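Local coordinates for protein amidase, hydantoinase/carbamoylase family (Burkholderia vietnamiensis, PDB 5I4M) that probably hydrolyses N-carbamoyl-L-amino acids, as a two-zinc enzyme of the peptidase M20 family that works on carbon-nitrogen bonds other than peptide bonds, at residues A40-T45 against K60-L65; N84-R89 against G200-H205; R235-T240 against A321-G326. All blocks are in the same frame, centred on the assembly; numbering follows the deposited sequence.

Interaction 1: A40-T45 against K60-L65; sequences AKIGAT and KAARDL
A small apolar contact, with no hydrogen bond across it, sets I42 of the loop that follows helix 29-39 against A61, A62 and L65 on the next helix, 57-72. I42 carries the loop's whole share. Its delta methyl CD1 rests on the helix backbone, 3.7 Å from A62 CA, and it also meets L65 CD2 at 3.9 Å, the next turn of the helix. The second branch, CG2, lies beside the methyl of A61, 4.1 Å from A61 CB. With CG1 turned anti to the carbonyl carbon (chi1 -57°) and CD1 extended beyond it, CD1 and CG2 both lie on the surface formed by A61 and A62. The loop presents I42 from a type II beta turn, K41 to A44, in which G43 has a positive phi of 87°; the A44 N to K41 O bond is weak. In this M20-family chain the helix belongs to the zinc-binding part of the subunit, and the A62 side chain is about 10 Å from that of the zinc ligand H104. The I42 carbonyl accepts a hydrogen bond from R52. On the helix, K60 NZ binds D64 OD2 at 2.7 Å on its syn lone pair, a salt bridge between residues one helical turn apart, while D64 OD1 is hydrogen-bonded to the hydroxyl of Y193.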
loop_
_atom_site.group_PDB
_atom_site.type_symbol
_atom_site.label_atom_id
_atom_site.label_comp_id
_atom_site.label_asym_id
_atom_site.label_seq_id
_atom_site.Cartn_x
_atom_site.Cartn_y
_atom_site.Cartn_z
ATOM N N ALA A 40 13.912 -10.382 -23.415
ATOM C CA ALA A 40 14.170 -9.989 -22.031
ATOM C C ALA A 40 14.563 -8.519 -21.896
ATOM O O ALA A 40 14.481 -7.974 -20.793
ATOM C CB ALA A 40 15.264 -10.866 -21.421
ATOM N N LYS A 41 15.020 -7.872 -22.976
ATOM C CA LYS A 41 15.334 -6.446 -22.900
ATOM C C LYS A 41 14.090 -5.580 -22.726
ATOM O O LYS A 41 14.199 -4.437 -22.265
ATOM C CB LYS A 41 16.064 -5.995 -24.163
ATOM C CG LYS A 41 17.337 -6.748 -24.448
ATOM C CD LYS A 41 17.865 -6.374 -25.826
ATOM C CE LYS A 41 19.255 -6.932 -26.035
ATOM N NZ LYS A 41 19.726 -6.703 -27.427
ATOM N N ILE A 42 12.921 -6.087 -23.107
ATOM C CA ILE A 42 11.695 -5.299 -23.128
ATOM C C ILE A 42 11.127 -5.306 -21.713
ATOM O O ILE A 42 10.485 -6.268 -21.291
ATOM C CB ILE A 42 10.698 -5.839 -24.152
ATOM C CG1 ILE A 42 11.350 -5.855 -25.539
ATOM C CG2 ILE A 42 9.407 -5.003 -24.148
ATOM C CD1 ILE A 42 10.447 -6.444 -26.610
ATOM N N GLY A 43 11.366 -4.222 -20.976
ATOM C CA GLY A 43 11.034 -4.172 -19.565
ATOM C C GLY A 43 12.115 -4.697 -18.650
ATOM O O GLY A 43 11.821 -5.038 -17.497
ATOM N N ALA A 44 13.359 -4.783 -19.120
ATOM C CA ALA A 44 14.431 -5.306 -18.280
ATOM C C ALA A 44 14.573 -4.486 -17.003
ATOM O O ALA A 44 14.463 -3.257 -17.015
ATOM C CB ALA A 44 15.756 -5.311 -19.045
ATOM N N THR A 45 14.804 -5.171 -15.890
ATOM C CA THR A 45 14.961 -4.481 -14.620
ATOM C C THR A 45 16.418 -4.513 -14.175
ATOM O O THR A 45 17.201 -5.357 -14.627
ATOM C CB THR A 45 14.086 -5.114 -13.528
ATOM O OG1 THR A 45 14.594 -6.408 -13.207
ATOM C CG2 THR A 45 12.639 -5.253 -13.996
ATOM N N LYS A 60 2.938 -4.246 -25.281
ATOM C CA LYS A 60 2.708 -3.958 -26.696
ATOM C C LYS A 60 3.955 -4.215 -27.527
ATOM O O LYS A 60 3.872 -4.800 -28.610
ATOM C CB LYS A 60 2.258 -2.500 -26.871
ATOM C CG LYS A 60 2.126 -2.052 -28.325
ATOM C CD LYS A 60 1.883 -0.543 -28.445
ATOM C CE LYS A 60 1.690 -0.097 -29.899
ATOM N NZ LYS A 60 2.921 -0.356 -30.704
ATOM N N ALA A 61 5.120 -3.764 -27.045
ATOM C CA ALA A 61 6.343 -3.915 -27.828
ATOM C C ALA A 61 6.742 -5.380 -27.965
ATOM O O ALA A 61 7.190 -5.808 -29.038
ATOM C CB ALA A 61 7.479 -3.094 -27.209
ATOM N N ALA A 62 6.583 -6.174 -26.903
ATOM C CA ALA A 62 6.904 -7.595 -27.025
ATOM C C ALA A 62 5.985 -8.280 -28.032
ATOM O O ALA A 62 6.440 -9.091 -28.852
ATOM C CB ALA A 62 6.812 -8.299 -25.666
ATOM N N ARG A 63 4.682 -7.986 -27.967
ATOM C CA ARG A 63 3.740 -8.490 -28.963
ATOM C C ARG A 63 4.148 -8.084 -30.373
ATOM O O ARG A 63 4.223 -8.927 -31.278
ATOM C CB ARG A 63 2.332 -7.971 -28.660
ATOM C CG ARG A 63 1.708 -8.513 -27.387
ATOM C CD ARG A 63 0.590 -7.575 -26.902
ATOM N NE ARG A 63 -0.212 -8.255 -25.894
ATOM C CZ ARG A 63 -1.372 -8.866 -26.125
ATOM N NH1 ARG A 63 -1.920 -8.851 -27.342
ATOM N NH2 ARG A 63 -1.994 -9.481 -25.124
ATOM N N ASP A 64 4.379 -6.781 -30.590
ATOM C CA ASP A 64 4.762 -6.308 -31.920
ATOM C C ASP A 64 5.991 -7.044 -32.437
ATOM O O ASP A 64 6.057 -7.428 -33.615
ATOM C CB ASP A 64 5.055 -4.805 -31.893
ATOM C CG ASP A 64 3.822 -3.944 -31.670
ATOM O OD1 ASP A 64 2.678 -4.451 -31.705
ATOM O OD2 ASP A 64 4.014 -2.720 -31.483
ATOM N N LEU A 65 6.988 -7.222 -31.576
ATOM C CA LEU A 65 8.250 -7.812 -32.004
ATOM C C LEU A 65 8.048 -9.254 -32.435
ATOM O O LEU A 65 8.508 -9.671 -33.508
ATOM C CB LEU A 65 9.267 -7.724 -30.869
ATOM C CG LEU A 65 10.644 -8.356 -31.118
ATOM C CD1 LEU A 65 11.399 -7.644 -32.232
ATOM C CD2 LEU A 65 11.469 -8.348 -29.841
#

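Interaction 2: N84-R89 against G200-H205; sequences NVFMRR and GGRKLH
R202, from the loop leading to strand 206-212, reaches over to F86 and R88 on strand 85-89; no direct hydrogen bond crosses, and a shared water and E142 bridge the two arginines. On the aromatic side, R202 NH2 approaches the ring obliquely, within 3.3 Å of F86 CD2 and 3.7 Å of F86 CE2. The ring atom CD2 sits at the edge of the guanidinium, near its plane, and the two planes stand 90° apart. R202 CZ is 5.2 Å from the centroid of the F86 ring, so any cation-pi attraction is weak at best. The bend at chi3 (-66°) in the R202 chain brings the guanidinium between F86 and R88, with NH2 on the ring side and NH1 on the R88 side.

The charged part brings two arginines side by side round E142 of the adjacent strand 141-145, R88 NH1 and R202 NH1 being 4.0 Å apart with their guanidinium planes inclined by 71°. Both NH1 atoms form salt bridges with E142 OE1, which probably accounts for their closeness. One water also accepts from both, at 3.1 Å from R202 NH1 and, weakly, at 3.2 Å from R88 NH1.

F86 is buried among T78, V144 and E142 of the flanking strands, and R202 also touches P98. The contact thus lays a loop over one face of the beta-sheet in the zinc-binding domain of an M20 enzyme, on the face away from helix 57-72, against which V85 and M87 pack, and apart from the metal and ligand sites.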
loop_
_atom_site.group_PDB
_atom_site.type_symbol
_atom_site.label_atom_id
_atom_site.label_comp_id
_atom_site.label_asym_id
_atom_site.label_seq_id
_atom_site.Cartn_x
_atom_site.Cartn_y
_atom_site.Cartn_z
ATOM N N ASN A 84 -5.843 -11.788 -27.785
ATOM C CA ASN A 84 -5.033 -12.971 -28.020
ATOM C C ASN A 84 -4.521 -12.950 -29.455
ATOM O O ASN A 84 -5.249 -12.589 -30.387
ATOM C CB ASN A 84 -5.836 -14.255 -27.779
ATOM C CG ASN A 84 -6.451 -14.326 -26.392
ATOM O OD1 ASN A 84 -5.793 -14.059 -25.392
ATOM N ND2 ASN A 84 -7.731 -14.722 -26.326
ATOM N N VAL A 85 -3.260 -13.335 -29.634
ATOM C CA VAL A 85 -2.584 -13.242 -30.930
ATOM C C VAL A 85 -2.352 -14.655 -31.447
ATOM O O VAL A 85 -1.699 -15.462 -30.777
ATOM C CB VAL A 85 -1.249 -12.492 -30.819
ATOM C CG1 VAL A 85 -0.599 -12.372 -32.196
ATOM C CG2 VAL A 85 -1.438 -11.138 -30.154
ATOM N N PHE A 86 -2.842 -14.939 -32.658
ATOM C CA PHE A 86 -2.745 -16.265 -33.261
ATOM C C PHE A 86 -1.834 -16.193 -34.478
ATOM O O PHE A 86 -2.162 -15.541 -35.473
ATOM C CB PHE A 86 -4.133 -16.785 -33.623
ATOM C CG PHE A 86 -5.051 -16.873 -32.432
ATOM C CD1 PHE A 86 -5.797 -15.772 -32.026
ATOM C CD2 PHE A 86 -5.136 -18.045 -31.700
ATOM C CE1 PHE A 86 -6.632 -15.854 -30.911
ATOM C CE2 PHE A 86 -5.959 -18.130 -30.582
ATOM C CZ PHE A 86 -6.708 -17.041 -30.191
ATOM N N MET A 87 -0.692 -16.861 -34.388
ATOM C CA MET A 87 0.297 -16.896 -35.455
ATOM C C MET A 87 0.259 -18.290 -36.067
ATOM O O MET A 87 0.640 -19.270 -35.419
ATOM C CB MET A 87 1.674 -16.533 -34.905
ATOM C CG MET A 87 1.752 -15.099 -34.392
ATOM S SD MET A 87 3.043 -14.779 -33.163
ATOM C CE MET A 87 2.232 -15.314 -31.648
ATOM N N ARG A 88 -0.212 -18.374 -37.309
ATOM C CA ARG A 88 -0.625 -19.634 -37.915
ATOM C C ARG A 88 0.320 -20.041 -39.040
ATOM O O ARG A 88 0.580 -19.254 -39.958
ATOM C CB ARG A 88 -2.050 -19.509 -38.455
ATOM C CG ARG A 88 -2.586 -20.717 -39.178
ATOM C CD ARG A 88 -4.047 -20.464 -39.486
ATOM N NE ARG A 88 -4.642 -21.481 -40.346
ATOM C CZ ARG A 88 -5.457 -22.443 -39.922
ATOM N NH1 ARG A 88 -5.775 -22.547 -38.625
ATOM N NH2 ARG A 88 -5.954 -23.305 -40.805
ATOM N N ARG A 89 0.813 -21.278 -38.977
ATOM C CA ARG A 89 1.572 -21.886 -40.067
ATOM C C ARG A 89 0.672 -22.897 -40.770
ATOM O O ARG A 89 0.280 -23.903 -40.170
ATOM C CB ARG A 89 2.845 -22.559 -39.545
ATOM C CG ARG A 89 3.744 -23.161 -40.648
ATOM C CD ARG A 89 4.910 -23.919 -40.031
ATOM N NE ARG A 89 5.946 -24.303 -40.991
ATOM C CZ ARG A 89 5.997 -25.468 -41.629
ATOM N NH1 ARG A 89 5.049 -26.386 -41.436
ATOM N NH2 ARG A 89 6.998 -25.712 -42.464
ATOM N N GLY A 200 -12.511 -17.342 -29.155
ATOM C CA GLY A 200 -13.049 -18.687 -29.066
ATOM C C GLY A 200 -13.957 -19.019 -30.236
ATOM O O GLY A 200 -14.202 -18.217 -31.133
ATOM N N GLY A 201 -14.468 -20.252 -30.201
ATOM C CA GLY A 201 -15.350 -20.791 -31.215
ATOM C C GLY A 201 -14.689 -21.834 -32.096
ATOM O O GLY A 201 -15.348 -22.793 -32.513
ATOM N N ARG A 202 -13.404 -21.675 -32.366
ATOM C CA ARG A 202 -12.710 -22.547 -33.299
ATOM C C ARG A 202 -12.372 -23.853 -32.598
ATOM O O ARG A 202 -11.839 -23.841 -31.485
ATOM C CB ARG A 202 -11.418 -21.896 -33.791
ATOM C CG ARG A 202 -11.594 -20.759 -34.755
ATOM C CD ARG A 202 -10.269 -20.495 -35.423
ATOM N NE ARG A 202 -9.264 -19.994 -34.489
ATOM C CZ ARG A 202 -8.004 -20.411 -34.472
ATOM N NH1 ARG A 202 -7.610 -21.357 -35.319
ATOM N NH2 ARG A 202 -7.143 -19.889 -33.615
ATOM N N LYS A 203 -12.665 -24.970 -33.250
ATOM C CA LYS A 203 -12.195 -26.249 -32.745
ATOM C C LYS A 203 -10.677 -26.308 -32.843
ATOM O O LYS A 203 -10.094 -25.942 -33.868
ATOM C CB LYS A 203 -12.816 -27.405 -33.524
ATOM N N LEU A 204 -10.039 -26.750 -31.771
ATOM C CA LEU A 204 -8.614 -27.032 -31.776
ATOM C C LEU A 204 -8.413 -28.539 -31.802
ATOM O O LEU A 204 -9.098 -29.275 -31.089
ATOM C CB LEU A 204 -7.927 -26.435 -30.543
ATOM C CG LEU A 204 -8.203 -24.949 -30.280
ATOM C CD1 LEU A 204 -7.518 -24.473 -28.995
ATOM C CD2 LEU A 204 -7.773 -24.095 -31.468
ATOM N N HIS A 205 -7.474 -28.995 -32.629
ATOM C CA HIS A 205 -7.187 -30.424 -32.688
ATOM C C HIS A 205 -6.473 -30.891 -31.426
ATOM O O HIS A 205 -6.801 -31.950 -30.874
ATOM C CB HIS A 205 -6.348 -30.739 -33.924
ATOM C CG HIS A 205 -6.053 -32.194 -34.093
ATOM N ND1 HIS A 205 -7.044 -33.135 -34.267
ATOM C CD2 HIS A 205 -4.882 -32.871 -34.107
ATOM C CE1 HIS A 205 -6.494 -34.330 -34.386
ATOM N NE2 HIS A 205 -5.183 -34.198 -34.291
HETATM O O HOH W 1 -8.833 -22.893 -37.714
#

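Interaction 3: R235-T240 against A321-G326; sequences RWYEIT and AALRDG
Y237 on strand 225-242 packs against L323 and R324 of helix 313-334; R235, Y237 and I239 face the helix, W236 and E238 the other side. R235, first in the segment, directs its CB toward the helix, but its guanidinium remains 5.3 Å from R324, measured NH1 to NH2; Q342 binds R235 NH1, and Y345 makes a cation-pi contact with R235. W236 turns to the other face, touches the bound 3-phosphoglyceric acid and packs on R295 of the second subunit.

Y237 then brings its ring to the helix. L323 CD2 sits over the ring centre, 3.6 Å from the centroid and only 3° off the normal, a CH-pi contact in which the methyl is almost equidistant from all six carbons; the nearest is Y237 CD1 at 3.8 Å. L323 has CG anti to its backbone N (chi1 175°), which carries CD2 out to the ring. R324 arrives at the ring edge, NH2 lying 4.0 Å from Y237 CE2 near the ring plane, with the guanidinium inclined 71° to it. D320, one helical turn before R324, binds both the Y237 hydroxyl and R324 NE through OD1, so one carboxylate oxygen ties the tyrosine hydroxyl to the R324 NE and helps to hold both groups in place.

E238 points off the helix side again, and its OE1 forms a salt bridge with R295 of the second subunit. I239 returns to the helix side, where it lies near L323 without close contact and packs on V327 and F304.

A helix packed on one face of an antiparallel sheet is the two-layer alpha/beta build of the M20 dimerisation domain; here W236 and E238, on the other face, reach the ligand and the second subunit.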
loop_
_atom_site.group_PDB
_atom_site.type_symbol
_atom_site.label_atom_id
_atom_site.label_comp_id
_atom_site.label_asym_id
_atom_site.label_seq_id
_atom_site.Cartn_x
_atom_site.Cartn_y
_atom_site.Cartn_z
ATOM N N ARG A 235 -8.468 -20.867 -5.817
ATOM C CA ARG A 235 -9.516 -19.929 -5.444
ATOM C C ARG A 235 -8.828 -18.635 -5.041
ATOM O O ARG A 235 -7.938 -18.660 -4.189
ATOM C CB ARG A 235 -10.371 -20.464 -4.278
ATOM C CG ARG A 235 -11.306 -21.646 -4.626
ATOM C CD ARG A 235 -12.002 -22.185 -3.364
ATOM N NE ARG A 235 -12.817 -23.373 -3.618
ATOM C CZ ARG A 235 -14.144 -23.375 -3.646
ATOM N NH1 ARG A 235 -14.811 -22.244 -3.432
ATOM N NH2 ARG A 235 -14.808 -24.511 -3.873
ATOM N N TRP A 236 -9.221 -17.519 -5.657
ATOM C CA TRP A 236 -8.718 -16.198 -5.300
ATOM C C TRP A 236 -9.842 -15.343 -4.731
ATOM O O TRP A 236 -10.996 -15.439 -5.161
ATOM C CB TRP A 236 -8.131 -15.460 -6.508
ATOM C CG TRP A 236 -6.906 -16.067 -7.129
ATOM C CD1 TRP A 236 -6.373 -17.304 -6.897
ATOM C CD2 TRP A 236 -6.067 -15.441 -8.104
ATOM N NE1 TRP A 236 -5.243 -17.488 -7.674
ATOM C CE2 TRP A 236 -5.037 -16.354 -8.422
ATOM C CE3 TRP A 236 -6.086 -14.188 -8.734
ATOM C CZ2 TRP A 236 -4.031 -16.053 -9.349
ATOM C CZ3 TRP A 236 -5.085 -13.886 -9.645
ATOM C CH2 TRP A 236 -4.073 -14.815 -9.944
ATOM N N TYR A 237 -9.481 -14.469 -3.792
ATOM C CA TYR A 237 -10.455 -13.651 -3.081
ATOM C C TYR A 237 -9.988 -12.206 -3.028
ATOM O O TYR A 237 -8.790 -11.921 -3.086
ATOM C CB TYR A 237 -10.661 -14.125 -1.633
ATOM C CG TYR A 237 -10.994 -15.580 -1.496
ATOM C CD1 TYR A 237 -9.999 -16.552 -1.579
ATOM C CD2 TYR A 237 -12.296 -15.990 -1.266
ATOM C CE1 TYR A 237 -10.301 -17.889 -1.452
ATOM C CE2 TYR A 237 -12.606 -17.334 -1.126
ATOM C CZ TYR A 237 -11.600 -18.275 -1.221
ATOM O OH TYR A 237 -11.900 -19.612 -1.090
ATOM N N GLU A 238 -10.962 -11.308 -2.879
ATOM C CA GLU A 238 -10.743 -9.916 -2.519
ATOM C C GLU A 238 -11.544 -9.624 -1.257
ATOM O O GLU A 238 -12.741 -9.929 -1.191
ATOM C CB GLU A 238 -11.163 -8.972 -3.654
ATOM C CG GLU A 238 -10.227 -9.039 -4.869
ATOM C CD GLU A 238 -10.617 -8.096 -6.002
ATOM O OE1 GLU A 238 -9.836 -7.994 -6.976
ATOM O OE2 GLU A 238 -11.686 -7.453 -5.922
ATOM N N ILE A 239 -10.887 -9.053 -0.255
ATOM C CA ILE A 239 -11.531 -8.755 1.019
ATOM C C ILE A 239 -11.261 -7.298 1.354
ATOM O O ILE A 239 -10.112 -6.848 1.292
ATOM C CB ILE A 239 -11.013 -9.664 2.149
ATOM C CG1 ILE A 239 -11.354 -11.121 1.852
ATOM C CG2 ILE A 239 -11.645 -9.258 3.478
ATOM C CD1 ILE A 239 -10.706 -12.115 2.811
ATOM N N THR A 240 -12.312 -6.559 1.695
ATOM C CA THR A 240 -12.145 -5.234 2.279
ATOM C C THR A 240 -12.727 -5.267 3.685
ATOM O O THR A 240 -13.891 -5.639 3.865
ATOM C CB THR A 240 -12.827 -4.153 1.433
ATOM O OG1 THR A 240 -12.208 -4.087 0.141
ATOM C CG2 THR A 240 -12.702 -2.791 2.113
ATOM N N ALA A 321 -13.906 -22.756 3.152
ATOM C CA ALA A 321 -14.827 -22.639 4.278
ATOM C C ALA A 321 -14.105 -22.136 5.522
ATOM O O ALA A 321 -14.659 -21.340 6.292
ATOM C CB ALA A 321 -15.510 -23.985 4.547
ATOM N N ALA A 322 -12.851 -22.560 5.709
ATOM C CA ALA A 322 -12.074 -22.125 6.866
ATOM C C ALA A 322 -11.751 -20.645 6.784
ATOM O O ALA A 322 -11.780 -19.943 7.801
ATOM C CB ALA A 322 -10.788 -22.945 6.980
ATOM N N LEU A 323 -11.431 -20.151 5.585
ATOM C CA LEU A 323 -11.207 -18.717 5.425
ATOM C C LEU A 323 -12.465 -17.924 5.766
ATOM O O LEU A 323 -12.410 -16.945 6.516
ATOM C CB LEU A 323 -10.752 -18.402 4.002
ATOM C CG LEU A 323 -10.617 -16.899 3.713
ATOM C CD1 LEU A 323 -9.389 -16.341 4.393
ATOM C CD2 LEU A 323 -10.563 -16.637 2.209
ATOM N N ARG A 324 -13.615 -18.320 5.206
ATOM C CA ARG A 324 -14.821 -17.521 5.412
ATOM C C ARG A 324 -15.216 -17.501 6.882
ATOM O O ARG A 324 -15.618 -16.460 7.415
ATOM C CB ARG A 324 -15.962 -18.052 4.548
ATOM C CG ARG A 324 -15.697 -17.865 3.060
ATOM C CD ARG A 324 -16.736 -18.590 2.233
ATOM N NE ARG A 324 -16.429 -18.546 0.805
ATOM C CZ ARG A 324 -16.919 -17.637 -0.023
ATOM N NH1 ARG A 324 -17.724 -16.690 0.441
ATOM N NH2 ARG A 324 -16.611 -17.679 -1.310
ATOM N N ASP A 325 -15.073 -18.639 7.554
ATOM C CA ASP A 325 -15.373 -18.716 8.980
ATOM C C ASP A 325 -14.401 -17.872 9.795
ATOM O O ASP A 325 -14.811 -17.112 10.683
ATOM C CB ASP A 325 -15.323 -20.177 9.426
ATOM C CG ASP A 325 -15.642 -20.346 10.890
ATOM O OD1 ASP A 325 -16.775 -20.009 11.288
ATOM O OD2 ASP A 325 -14.767 -20.828 11.640
ATOM N N GLY A 326 -13.103 -17.993 9.507
ATOM C CA GLY A 326 -12.117 -17.280 10.301
ATOM C C GLY A 326 -12.170 -15.782 10.074
ATOM O O GLY A 326 -11.943 -14.998 10.998
#

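Interactions 1 and 2 both belong to the zinc-binding part of the subunit, with centres 23 Å apart, and they touch where R63 NH1 packs on V85 CG2 at 3.7 Å: helix 57-72 thus links the outer loop of interaction 1 to the strand of interaction 2. Interaction 3 lies on the opposite side of the chain's centre, 36 Å from each of the others between centres and about 16 Å at the nearest atoms. The side chain of A62 is about 14 Å from a zinc ion, and interaction 2 is remote from the annotated sites. Interaction 3 includes W236 of the 3-phosphoglyceric acid pocket, and its Y237 side chain is about 13 Å from that ligand.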